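Local coordinates for protein halogenase PltM (Pseudomonas fluorescens, PDB 6BZN) that halogenates phenolic substrates as an FAD-dependent enzyme, and can work as a chlorinase, brominase or iodinase, at residues I189-A192 and P198-R201; I29-A34 and S158-K163; Y467-R472 and K500-E505; G423-S428 and L509-I514. One frame throughout, in Å; residues are numbered along the deposited sequence. Where two conformers were deposited one is given.

Interaction 1 of 4, residues I189-A192 and P198-R201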
loop_
_atom_site.group_PDB
_atom_site.type_symbol
_atom_site.label_atom_id
_atom_site.label_comp_id
_atom_site.label_asym_id
_atom_site.label_seq_id
_atom_site.Cartn_x
_atom_site.Cartn_y
_atom_site.Cartn_z
ATOM N N ILE A 189 -11.859 13.572 -15.846
ATOM C CA ILE A 189 -10.439 13.181 -15.831
ATOM C C ILE A 189 -10.081 12.557 -14.477
ATOM O O ILE A 189 -10.423 13.090 -13.429
ATOM C CB ILE A 189 -9.499 14.344 -16.245
ATOM C CG1 ILE A 189 -8.054 13.855 -16.376
ATOM C CG2 ILE A 189 -9.554 15.544 -15.301
ATOM C CD1 ILE A 189 -7.208 14.735 -17.288
ATOM N N ILE A 190 -9.432 11.400 -14.524
ATOM C CA ILE A 190 -8.966 10.700 -13.325
ATOM C C ILE A 190 -7.447 10.746 -13.308
ATOM O O ILE A 190 -6.805 10.310 -14.258
ATOM C CB ILE A 190 -9.456 9.246 -13.297
ATOM C CG1 ILE A 190 -10.978 9.241 -13.234
ATOM C CG2 ILE A 190 -8.884 8.485 -12.096
ATOM C CD1 ILE A 190 -11.602 7.889 -13.485
ATOM N N ASP A 191 -6.879 11.282 -12.233
ATOM C CA ASP A 191 -5.442 11.295 -12.064
ATOM C C ASP A 191 -5.005 10.031 -11.329
ATOM O O ASP A 191 -5.147 9.929 -10.096
ATOM C CB ASP A 191 -4.964 12.525 -11.299
ATOM C CG ASP A 191 -3.461 12.744 -11.420
ATOM O OD1 ASP A 191 -2.698 11.768 -11.635
ATOM O OD2 ASP A 191 -3.041 13.922 -11.321
ATOM N N ALA A 192 -4.437 9.104 -12.089
ATOM C CA ALA A 192 -3.946 7.832 -11.574
ATOM C C ALA A 192 -2.421 7.822 -11.531
ATOM O O ALA A 192 -1.806 6.760 -11.466
ATOM C CB ALA A 192 -4.464 6.693 -12.452
ATOM N N PRO A 198 -0.173 15.686 -12.358
ATOM C CA PRO A 198 -0.198 17.028 -12.971
ATOM C C PRO A 198 -1.460 17.832 -12.615
ATOM O O PRO A 198 -1.429 19.076 -12.642
ATOM C CB PRO A 198 -0.151 16.723 -14.468
ATOM C CG PRO A 198 -0.881 15.426 -14.576
ATOM C CD PRO A 198 -0.519 14.635 -13.342
ATOM N N LEU A 199 -2.546 17.129 -12.279
ATOM C CA LEU A 199 -3.724 17.759 -11.711
ATOM C C LEU A 199 -3.434 18.239 -10.329
ATOM O O LEU A 199 -3.870 19.308 -9.963
ATOM C CB LEU A 199 -4.936 16.819 -11.640
ATOM C CG LEU A 199 -5.747 16.682 -12.915
ATOM C CD1 LEU A 199 -6.856 15.692 -12.678
ATOM C CD2 LEU A 199 -6.318 18.030 -13.332
ATOM N N SER A 200 -2.718 17.440 -9.539
ATOM C CA SER A 200 -2.390 17.879 -8.208
ATOM C C SER A 200 -1.584 19.170 -8.277
ATOM O O SER A 200 -1.896 20.118 -7.558
ATOM C CB SER A 200 -1.635 16.824 -7.394
ATOM O OG SER A 200 -1.250 17.358 -6.134
ATOM N N ARG A 201 -0.581 19.221 -9.151
ATOM C CA ARG A 201 0.256 20.429 -9.276
ATOM C C ARG A 201 -0.591 21.626 -9.695
ATOM O O ARG A 201 -0.505 22.691 -9.086
ATOM C CB ARG A 201 1.415 20.219 -10.262
ATOM C CG ARG A 201 2.448 19.188 -9.817
ATOM C CD ARG A 201 3.707 19.218 -10.674
ATOM N NE ARG A 201 3.403 19.037 -12.099
ATOM C CZ ARG A 201 3.585 17.926 -12.830
ATOM N NH1 ARG A 201 4.107 16.804 -12.320
ATOM N NH2 ARG A 201 3.237 17.943 -14.119
#
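In the parallel sheet of the Rossmann-type FAD-binding fold, strand 188-191 ends where Asp191 and Ile189 meet Pro198 and Leu199, the first residues of helix 198-203. The example shows a carboxylate at a strand end meeting the first turn of the helix that follows. With chi1 at -165°, Asp191 holds CG on the far side of its CA-CB bond from the backbone N, which carries the carboxylate out from the strand toward the opening turn of the helix. Its OD2 accepts a weak bond from Leu199 N at 3.4 Å, bent to 144° at the hydrogen. The stronger partner of OD2 is the hydroxyl of Ser197, which also bonds Ser200 N, while Asp191 OD1 takes the backbone N-H of Ala193. With both oxygens engaged by the turn, the carboxylate is held against rotation, and its negative charge beside the N terminus of the helix probably adds a favourable electrostatic term. Pro198 offers no N-H and instead sets its ring carbon CD 3.3 Å from Asp191 OD2. Beside this polar junction the contact is apolar. Leu199 points toward the strand and also touches Phe336 and Leu338 of the edge strand 336-338. Gly196, in the turn between the two segments, and Arg201, on the helix, each bind FAD in another structure of this protein, though not the same FAD molecule. Leu199 CD1 settles between two strand residues, 3.8 Å from Ile189 CG2 and 3.9 Å from Asp191 CB.

Interaction 2 of 4, residues I29-A34 and S158-K163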
loop_
_atom_site.group_PDB
_atom_site.type_symbol
_atom_site.label_atom_id
_atom_site.label_comp_id
_atom_site.label_asym_id
_atom_site.label_seq_id
_atom_site.Cartn_x
_atom_site.Cartn_y
_atom_site.Cartn_z
ATOM N N ILE A 29 -4.990 9.710 -16.414
ATOM C CA ILE A 29 -3.560 9.995 -16.434
ATOM C C ILE A 29 -2.853 8.909 -15.619
ATOM O O ILE A 29 -3.137 8.746 -14.434
ATOM C CB ILE A 29 -3.219 11.378 -15.851
ATOM C CG1 ILE A 29 -4.016 12.492 -16.549
ATOM C CG2 ILE A 29 -1.733 11.678 -16.029
ATOM C CD1 ILE A 29 -4.115 13.730 -15.691
ATOM N N GLY A 30 -1.928 8.187 -16.256
ATOM C CA GLY A 30 -1.153 7.116 -15.622
ATOM C C GLY A 30 -1.597 5.735 -16.084
ATOM O O GLY A 30 -2.783 5.400 -16.027
ATOM N N SER A 31 -0.654 4.922 -16.548
ATOM C CA SER A 31 -0.969 3.613 -17.086
ATOM C C SER A 31 -0.392 2.507 -16.201
ATOM O O SER A 31 -0.237 1.377 -16.675
ATOM C CB SER A 31 -0.418 3.484 -18.510
ATOM O OG SER A 31 1.009 3.513 -18.508
ATOM N N GLY A 32 -0.075 2.831 -14.941
ATOM C CA GLY A 32 0.318 1.852 -13.936
ATOM C C GLY A 32 -0.910 1.083 -13.472
ATOM O O GLY A 32 -2.007 1.266 -13.997
ATOM N N ILE A 33 -0.752 0.230 -12.471
ATOM C CA ILE A 33 -1.853 -0.645 -12.090
ATOM C C ILE A 33 -3.141 0.114 -11.753
ATOM O O ILE A 33 -4.221 -0.339 -12.109
ATOM C CB ILE A 33 -1.472 -1.593 -10.933
ATOM C CG1 ILE A 33 -2.535 -2.688 -10.772
ATOM C CG2 ILE A 33 -1.242 -0.831 -9.634
ATOM C CD1 ILE A 33 -2.046 -3.856 -9.930
ATOM N N ALA A 34 -3.028 1.255 -11.075
ATOM C CA ALA A 34 -4.209 2.058 -10.741
ATOM C C ALA A 34 -4.941 2.535 -11.988
ATOM O O ALA A 34 -6.147 2.330 -12.119
ATOM C CB ALA A 34 -3.822 3.243 -9.886
ATOM N N SER A 158 -4.934 3.685 -25.165
ATOM C CA SER A 158 -3.741 4.063 -24.410
ATOM C C SER A 158 -2.757 4.763 -25.338
ATOM O O SER A 158 -2.519 4.278 -26.443
ATOM C CB SER A 158 -3.075 2.831 -23.822
ATOM O OG SER A 158 -1.811 3.150 -23.275
ATOM N N ARG A 159 -2.222 5.896 -24.891
ATOM C CA ARG A 159 -1.112 6.580 -25.552
ATOM C C ARG A 159 -0.011 6.726 -24.520
ATOM O O ARG A 159 -0.203 7.382 -23.480
ATOM C CB ARG A 159 -1.521 7.947 -26.085
ATOM C CG ARG A 159 -2.713 7.895 -27.014
ATOM C CD ARG A 159 -2.998 9.236 -27.670
ATOM N NE ARG A 159 -4.373 9.284 -28.163
ATOM C CZ ARG A 159 -4.926 10.305 -28.819
ATOM N NH1 ARG A 159 -4.230 11.400 -29.096
ATOM N NH2 ARG A 159 -6.196 10.218 -29.196
ATOM N N GLN A 160 1.121 6.099 -24.834
ATOM C CA GLN A 160 2.330 6.089 -24.023
ATOM C C GLN A 160 3.318 7.118 -24.533
ATOM O O GLN A 160 3.205 7.584 -25.671
ATOM C CB GLN A 160 3.004 4.722 -24.138
ATOM C CG GLN A 160 2.120 3.549 -23.777
ATOM C CD GLN A 160 2.311 3.134 -22.341
ATOM O OE1 GLN A 160 3.266 2.430 -22.030
ATOM N NE2 GLN A 160 1.419 3.574 -21.457
ATOM N N ASN A 161 4.294 7.455 -23.694
ATOM C CA ASN A 161 5.382 8.357 -24.086
ATOM C C ASN A 161 4.899 9.715 -24.624
ATOM O O ASN A 161 5.500 10.276 -25.535
ATOM C CB ASN A 161 6.294 7.646 -25.105
ATOM C CG ASN A 161 7.673 8.255 -25.178
ATOM O OD1 ASN A 161 8.170 8.802 -24.197
ATOM N ND2 ASN A 161 8.306 8.153 -26.342
ATOM N N ILE A 162 3.792 10.218 -24.069
ATOM C CA ILE A 162 3.199 11.490 -24.522
ATOM C C ILE A 162 3.604 12.611 -23.587
ATOM O O ILE A 162 4.168 12.375 -22.525
ATOM C CB ILE A 162 1.651 11.445 -24.720
ATOM C CG1 ILE A 162 0.886 10.948 -23.486
ATOM C CG2 ILE A 162 1.297 10.587 -25.920
ATOM C CD1 ILE A 162 0.878 11.901 -22.310
ATOM N N LYS A 163 3.343 13.836 -24.005
ATOM C CA LYS A 163 3.596 15.003 -23.184
ATOM C C LYS A 163 2.304 15.803 -23.127
ATOM O O LYS A 163 1.804 16.257 -24.149
ATOM C CB LYS A 163 4.759 15.823 -23.771
ATOM C CG LYS A 163 5.059 17.155 -23.083
ATOM C CD LYS A 163 5.096 17.049 -21.561
ATOM C CE LYS A 163 6.042 18.060 -20.918
ATOM N NZ LYS A 163 5.611 19.476 -21.080
#
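Gln160 turns the N-H edge of its amide onto the hydroxymethyl group of Ser31, in the glycine-rich turn that opens the Rossmann-type FAD-binding fold. Gly30, Gly32 and Gly35 fit the GxGxxG pattern of that turn, which leads from strand 24-29 into helix 33-44, and Ile33 and Ala34 at the helix start bind FAD. Gly30 has backbone angles at which a side chain would jam against the carbonyl oxygen of Ile29, and Gly32 occupies the N-cap position. Ser31, between them, has its OG at chi1 66°, lying between its backbone N and carbonyl carbon. From there it accepts a hydrogen bond from Gln160 NE2 at 3.0 Å, with 153° at the hydrogen. The hydroxyl lies almost within the amide plane of Gln160, and a sharp bend at chi2 (-95°) swings that amide in from just beyond the edge strand 157-159. Gln160 is modelled in two conformations, and the bond is described for one of them. The main polar partner of Ser31 OG is OD2 of Asp53, an FAD-binding residue just after strand 49-52. His57 links both sides again, its backbone N to Gln160 OE1 and its ring NE2 to Ser31 O. With an alanine here, Gln160 NE2 would probably be left without its acceptor, and the Asp53 carboxylate would lose a hydroxyl that helps to fix its rotation. In making its bond to the serine, Gln160 NE2 also comes 3.5 Å from Ser31 CB.

Interaction 3 of 4, residues Y467-R472 and K500-E505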
loop_
_atom_site.group_PDB
_atom_site.type_symbol
_atom_site.label_atom_id
_atom_site.label_comp_id
_atom_site.label_asym_id
_atom_site.label_seq_id
_atom_site.Cartn_x
_atom_site.Cartn_y
_atom_site.Cartn_z
ATOM N N TYR A 467 -12.776 -1.353 17.881
ATOM C CA TYR A 467 -11.411 -1.291 17.353
ATOM C C TYR A 467 -10.952 0.159 17.195
ATOM O O TYR A 467 -9.836 0.502 17.577
ATOM C CB TYR A 467 -11.198 -2.039 16.015
ATOM C CG TYR A 467 -9.784 -1.779 15.595
ATOM C CD1 TYR A 467 -8.732 -2.398 16.260
ATOM C CD2 TYR A 467 -9.476 -0.774 14.682
ATOM C CE1 TYR A 467 -7.415 -2.090 15.966
ATOM C CE2 TYR A 467 -8.159 -0.450 14.389
ATOM C CZ TYR A 467 -7.133 -1.117 15.024
ATOM O OH TYR A 467 -5.819 -0.826 14.748
ATOM N N GLU A 468 -11.797 1.012 16.640
ATOM C CA GLU A 468 -11.374 2.386 16.385
ATOM C C GLU A 468 -11.128 3.161 17.677
ATOM O O GLU A 468 -10.301 4.071 17.711
ATOM C CB GLU A 468 -12.338 3.080 15.429
ATOM C CG GLU A 468 -12.470 2.383 14.068
ATOM C CD GLU A 468 -11.141 2.122 13.329
ATOM O OE1 GLU A 468 -10.145 2.837 13.569
ATOM O OE2 GLU A 468 -11.094 1.204 12.467
ATOM N N SER A 469 -11.820 2.769 18.747
ATOM C CA SER A 469 -11.505 3.244 20.102
ATOM C C SER A 469 -10.096 2.806 20.544
ATOM O O SER A 469 -9.313 3.620 21.075
ATOM C CB SER A 469 -12.563 2.739 21.099
ATOM O OG SER A 469 -12.171 3.022 22.436
ATOM N N LEU A 470 -9.767 1.530 20.336
ATOM C CA LEU A 470 -8.420 1.035 20.627
ATOM C C LEU A 470 -7.364 1.790 19.824
ATOM O O LEU A 470 -6.355 2.227 20.382
ATOM C CB LEU A 470 -8.299 -0.474 20.376
ATOM C CG LEU A 470 -6.903 -1.086 20.431
ATOM C CD1 LEU A 470 -6.268 -0.963 21.806
ATOM C CD2 LEU A 470 -6.984 -2.543 19.994
ATOM N N PHE A 471 -7.611 1.959 18.518
ATOM C CA PHE A 471 -6.645 2.626 17.665
ATOM C C PHE A 471 -6.417 4.075 18.093
ATOM O O PHE A 471 -5.281 4.484 18.259
ATOM C CB PHE A 471 -7.086 2.546 16.215
ATOM C CG PHE A 471 -6.115 3.164 15.249
ATOM C CD1 PHE A 471 -4.999 2.470 14.845
ATOM C CD2 PHE A 471 -6.337 4.441 14.741
ATOM C CE1 PHE A 471 -4.115 3.021 13.940
ATOM C CE2 PHE A 471 -5.450 5.002 13.834
ATOM C CZ PHE A 471 -4.339 4.301 13.438
ATOM N N ARG A 472 -7.497 4.824 18.299
ATOM C CA ARG A 472 -7.424 6.230 18.719
ATOM C C ARG A 472 -6.631 6.382 20.032
ATOM O O ARG A 472 -5.671 7.158 20.112
ATOM C CB ARG A 472 -8.853 6.796 18.841
ATOM C CG ARG A 472 -8.987 8.260 19.233
ATOM C CD ARG A 472 -10.451 8.709 19.342
ATOM N NE ARG A 472 -11.309 7.793 20.118
ATOM C CZ ARG A 472 -11.341 7.689 21.454
ATOM N NH1 ARG A 472 -10.562 8.440 22.241
ATOM N NH2 ARG A 472 -12.169 6.816 22.021
ATOM N N LYS A 500 -6.078 -5.342 26.360
ATOM C CA LYS A 500 -6.897 -6.148 27.274
ATOM C C LYS A 500 -8.324 -5.620 27.421
ATOM O O LYS A 500 -9.274 -6.387 27.390
ATOM C CB LYS A 500 -6.195 -6.263 28.634
ATOM C CG LYS A 500 -5.040 -7.246 28.576
ATOM C CD LYS A 500 -3.908 -6.939 29.534
ATOM C CE LYS A 500 -4.288 -7.179 30.969
ATOM N NZ LYS A 500 -3.082 -7.013 31.832
ATOM N N GLU A 501 -8.452 -4.306 27.549
ATOM C CA GLU A 501 -9.744 -3.634 27.646
ATOM C C GLU A 501 -10.656 -3.880 26.430
ATOM O O GLU A 501 -11.859 -4.068 26.588
ATOM C CB GLU A 501 -9.516 -2.130 27.835
ATOM C CG GLU A 501 -10.780 -1.310 28.052
ATOM C CD GLU A 501 -10.541 0.182 28.000
ATOM O OE1 GLU A 501 -11.543 0.912 27.900
ATOM O OE2 GLU A 501 -9.370 0.629 28.047
ATOM N N HIS A 502 -10.076 -3.876 25.231
ATOM C CA HIS A 502 -10.849 -3.960 23.985
ATOM C C HIS A 502 -10.957 -5.354 23.394
ATOM O O HIS A 502 -11.743 -5.577 22.481
ATOM C CB HIS A 502 -10.235 -3.011 22.951
ATOM C CG HIS A 502 -10.432 -1.571 23.294
ATOM N ND1 HIS A 502 -9.609 -0.895 24.163
ATOM C CD2 HIS A 502 -11.377 -0.687 22.905
ATOM C CE1 HIS A 502 -10.028 0.354 24.280
ATOM N NE2 HIS A 502 -11.104 0.503 23.529
ATOM N N GLU A 503 -10.191 -6.292 23.943
ATOM C CA GLU A 503 -9.965 -7.599 23.336
ATOM C C GLU A 503 -11.232 -8.424 23.100
ATOM O O GLU A 503 -11.328 -9.174 22.130
ATOM C CB GLU A 503 -8.996 -8.387 24.224
ATOM C CG GLU A 503 -8.411 -9.596 23.556
ATOM C CD GLU A 503 -7.177 -10.112 24.248
ATOM O OE1 GLU A 503 -7.043 -9.918 25.483
ATOM O OE2 GLU A 503 -6.349 -10.726 23.534
ATOM N N ALA A 504 -12.216 -8.271 23.975
ATOM C CA ALA A 504 -13.471 -9.019 23.838
ATOM C C ALA A 504 -14.223 -8.691 22.543
ATOM O O ALA A 504 -14.967 -9.534 22.039
ATOM C CB ALA A 504 -14.360 -8.776 25.044
ATOM N N GLU A 505 -14.016 -7.481 22.008
ATOM C CA GLU A 505 -14.695 -7.019 20.798
ATOM C C GLU A 505 -13.837 -7.143 19.527
ATOM O O GLU A 505 -14.224 -6.624 18.479
ATOM C CB GLU A 505 -15.177 -5.581 21.019
ATOM C CG GLU A 505 -16.070 -5.435 22.256
ATOM C CD GLU A 505 -16.224 -4.004 22.748
ATOM O OE1 GLU A 505 -17.273 -3.393 22.455
ATOM O OE2 GLU A 505 -15.308 -3.483 23.431
#
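The imidazole of His502 points edge-on at Ser469 and lays one face against Leu470, so two consecutive residues of helix 465-483 read two different sides of the same ring. At the edge, Ser469 OG and His502 NE2 share a hydrogen bond of 2.9 Å, with the hydroxyl near the ring plane. A chi1 of 171° swings the Ser469 hydroxyl away from its own backbone N, leaning it out from the helix toward the ring. Over the face comes Leu470 CB, 3.9 Å from the centroid of the His502 ring and only 16° off its normal, a CH-pi contact. Leu470 N hangs above the same face but nearer the rim, 3.6 Å from NE2 of His502. The ring's far nitrogen, ND1, bonds to Leu498 O in its own helix; fastened at both nitrogens, the imidazole has little freedom to turn. A leucine in place of His502 would probably leave Ser469 OG and Leu498 O without this partner and take away the flat face that Leu470 CB packs on. The example shows how one flat polar side chain can join two helices that follow each other in the chain, here 465-483 and 488-502. Elsewhere helix 465-483 rests on its other neighbours: Tyr467 OH bonds Val419 O of helix 410-441, Leu470 also touches Ser422 of that helix, and Phe471 packs on helix 383-406.

Interaction 4 of 4, residues G423-S428 and L509-I514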
loop_
_atom_site.group_PDB
_atom_site.type_symbol
_atom_site.label_atom_id
_atom_site.label_comp_id
_atom_site.label_asym_id
_atom_site.label_seq_id
_atom_site.Cartn_x
_atom_site.Cartn_y
_atom_site.Cartn_z
ATOM N N GLY A 423 -6.602 -4.551 14.006
ATOM C CA GLY A 423 -7.343 -3.708 13.084
ATOM C C GLY A 423 -7.365 -4.240 11.671
ATOM O O GLY A 423 -8.428 -4.351 11.054
ATOM N N SER A 424 -6.184 -4.579 11.159
ATOM C CA SER A 424 -6.081 -5.181 9.838
ATOM C C SER A 424 -6.910 -6.465 9.727
ATOM O O SER A 424 -7.584 -6.693 8.724
ATOM C CB SER A 424 -4.620 -5.468 9.495
ATOM O OG SER A 424 -4.540 -6.143 8.253
ATOM N N ASN A 425 -6.838 -7.317 10.748
ATOM C CA ASN A 425 -7.618 -8.562 10.760
ATOM C C ASN A 425 -9.126 -8.293 10.679
ATOM O O ASN A 425 -9.826 -8.994 9.953
ATOM C CB ASN A 425 -7.332 -9.397 12.017
ATOM C CG ASN A 425 -5.912 -9.949 12.073
ATOM O OD1 ASN A 425 -5.174 -10.008 11.071
ATOM N ND2 ASN A 425 -5.529 -10.395 13.245
ATOM N N LEU A 426 -9.611 -7.274 11.401
ATOM C CA LEU A 426 -11.025 -6.878 11.343
ATOM C C LEU A 426 -11.418 -6.342 9.956
ATOM O O LEU A 426 -12.435 -6.746 9.411
ATOM C CB LEU A 426 -11.384 -5.875 12.446
ATOM C CG LEU A 426 -11.607 -6.483 13.848
ATOM C CD1 LEU A 426 -11.609 -5.413 14.915
ATOM C CD2 LEU A 426 -12.904 -7.274 13.934
ATOM N N GLY A 427 -10.587 -5.487 9.369
ATOM C CA GLY A 427 -10.870 -4.941 8.035
ATOM C C GLY A 427 -10.888 -6.009 6.959
ATOM O O GLY A 427 -11.775 -6.028 6.098
ATOM N N SER A 428 -9.912 -6.903 7.020
ATOM C CA SER A 428 -9.845 -8.036 6.102
ATOM C C SER A 428 -11.090 -8.918 6.198
ATOM O O SER A 428 -11.672 -9.288 5.190
ATOM C CB SER A 428 -8.591 -8.854 6.364
ATOM O OG SER A 428 -7.448 -8.021 6.211
ATOM N N LEU A 509 -8.001 -13.917 18.780
ATOM C CA LEU A 509 -6.649 -14.396 18.448
ATOM C C LEU A 509 -5.668 -14.333 19.614
ATOM O O LEU A 509 -4.553 -14.818 19.493
ATOM C CB LEU A 509 -6.074 -13.641 17.240
ATOM C CG LEU A 509 -6.432 -14.234 15.870
ATOM C CD1 LEU A 509 -7.916 -14.379 15.659
ATOM C CD2 LEU A 509 -5.814 -13.437 14.733
ATOM N N GLY A 510 -6.066 -13.758 20.744
ATOM C CA GLY A 510 -5.153 -13.686 21.884
ATOM C C GLY A 510 -4.099 -12.603 21.713
ATOM O O GLY A 510 -2.922 -12.810 21.999
ATOM N N TYR A 511 -4.548 -11.433 21.274
ATOM C CA TYR A 511 -3.663 -10.288 21.060
ATOM C C TYR A 511 -2.982 -9.805 22.337
ATOM O O TYR A 511 -1.893 -9.258 22.267
ATOM C CB TYR A 511 -4.426 -9.118 20.449
ATOM C CG TYR A 511 -5.059 -9.412 19.127
ATOM C CD1 TYR A 511 -4.287 -9.540 17.966
ATOM C CD2 TYR A 511 -6.437 -9.541 19.017
ATOM C CE1 TYR A 511 -4.882 -9.804 16.743
ATOM C CE2 TYR A 511 -7.033 -9.785 17.803
ATOM C CZ TYR A 511 -6.256 -9.920 16.671
ATOM O OH TYR A 511 -6.900 -10.166 15.486
ATOM N N SER A 512 -3.603 -10.002 23.503
ATOM C CA SER A 512 -2.978 -9.554 24.758
ATOM C C SER A 512 -1.899 -10.501 25.308
ATOM O O SER A 512 -1.237 -10.165 26.295
ATOM C CB SER A 512 -4.030 -9.329 25.833
ATOM O OG SER A 512 -4.614 -10.562 26.209
ATOM N N ARG A 513 -1.722 -11.667 24.694
ATOM C CA ARG A 513 -0.656 -12.588 25.107
ATOM C C ARG A 513 0.671 -12.207 24.488
ATOM O O ARG A 513 1.056 -12.725 23.429
ATOM C CB ARG A 513 -1.020 -14.028 24.772
ATOM C CG ARG A 513 -2.283 -14.453 25.480
ATOM C CD ARG A 513 -2.354 -15.957 25.692
ATOM N NE ARG A 513 -3.202 -16.289 26.834
ATOM C CZ ARG A 513 -3.373 -17.516 27.325
ATOM N NH1 ARG A 513 -4.170 -17.693 28.376
ATOM N NH2 ARG A 513 -2.761 -18.566 26.780
ATOM N N ILE A 514 1.378 -11.323 25.190
ATOM C CA ILE A 514 2.590 -10.677 24.669
ATOM C C ILE A 514 3.757 -11.655 24.479
ATOM O O ILE A 514 4.616 -11.437 23.616
ATOM C CB ILE A 514 3.009 -9.475 25.567
ATOM C CG1 ILE A 514 1.854 -8.480 25.738
ATOM C CG2 ILE A 514 4.224 -8.744 25.012
ATOM C CD1 ILE A 514 1.186 -8.039 24.448
#
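A single, notably short hydrogen bond dominates this contact: Asn425 ND2 gives its N-H to Tyr511 OH at 2.6 Å, nearly straight at 169°. The hydroxyl lies in the amide plane of Asn425, and the nitrogen in turn sits at the edge of the Tyr511 ring, near its plane. The two planes are nevertheless turned 34° against each other, and the side chains run past one another in opposite directions. Asn425 has its CG anti to the carbonyl carbon (chi1 -67°), a torsion that extends the amide from the helix toward the loop. Beside the bond, Leu509 CD2 comes within 3.4 Å of Asn425 ND2, while Leu509 CB lies over one face of the Tyr511 ring, offset toward its rim. Here two elements of the C-terminal helical region are joined: the long helix 410-441 and the irregular chain after helix 488-502. Within that chain Gly510 to Arg513 form a type I beta turn, closed by Arg513 N to Gly510 O at 3.2 Å, and Gly510 takes a positive phi that favours glycine. The turn is tied to the same helix by its backbone too, as Tyr511 O accepts from Arg418 NH1, and Leu421 and Ser422 touch the tyrosine. One residue before Asn425, Ser424 O takes two donors of one residue from opposite faces of its carbonyl plane: Ser428 N at 2.9 Å and, from above the plane, Ser428 OG at 2.8 Å.

From the N terminus, interaction 2 closes first, returning the chain at 158-163 to the glycine-rich turn at 29-34 after a long excursion. Interaction 1 follows in series as a short local loop from strand 188-191 into its helix. The two lie side by side in the FAD-binding fold, where Ile29 and the strand of interaction 1 are neighbours in one parallel sheet. Far across the molecule, interaction 4 opens at 423-428 and closes at 509-514, and the smaller loop of interaction 3 falls wholly within its span. These two also touch, through Glu503 and Ser512, and tie helix 465-483 to 488-502, and helix 410-441 to the chain that follows 488-502. No pair crosses.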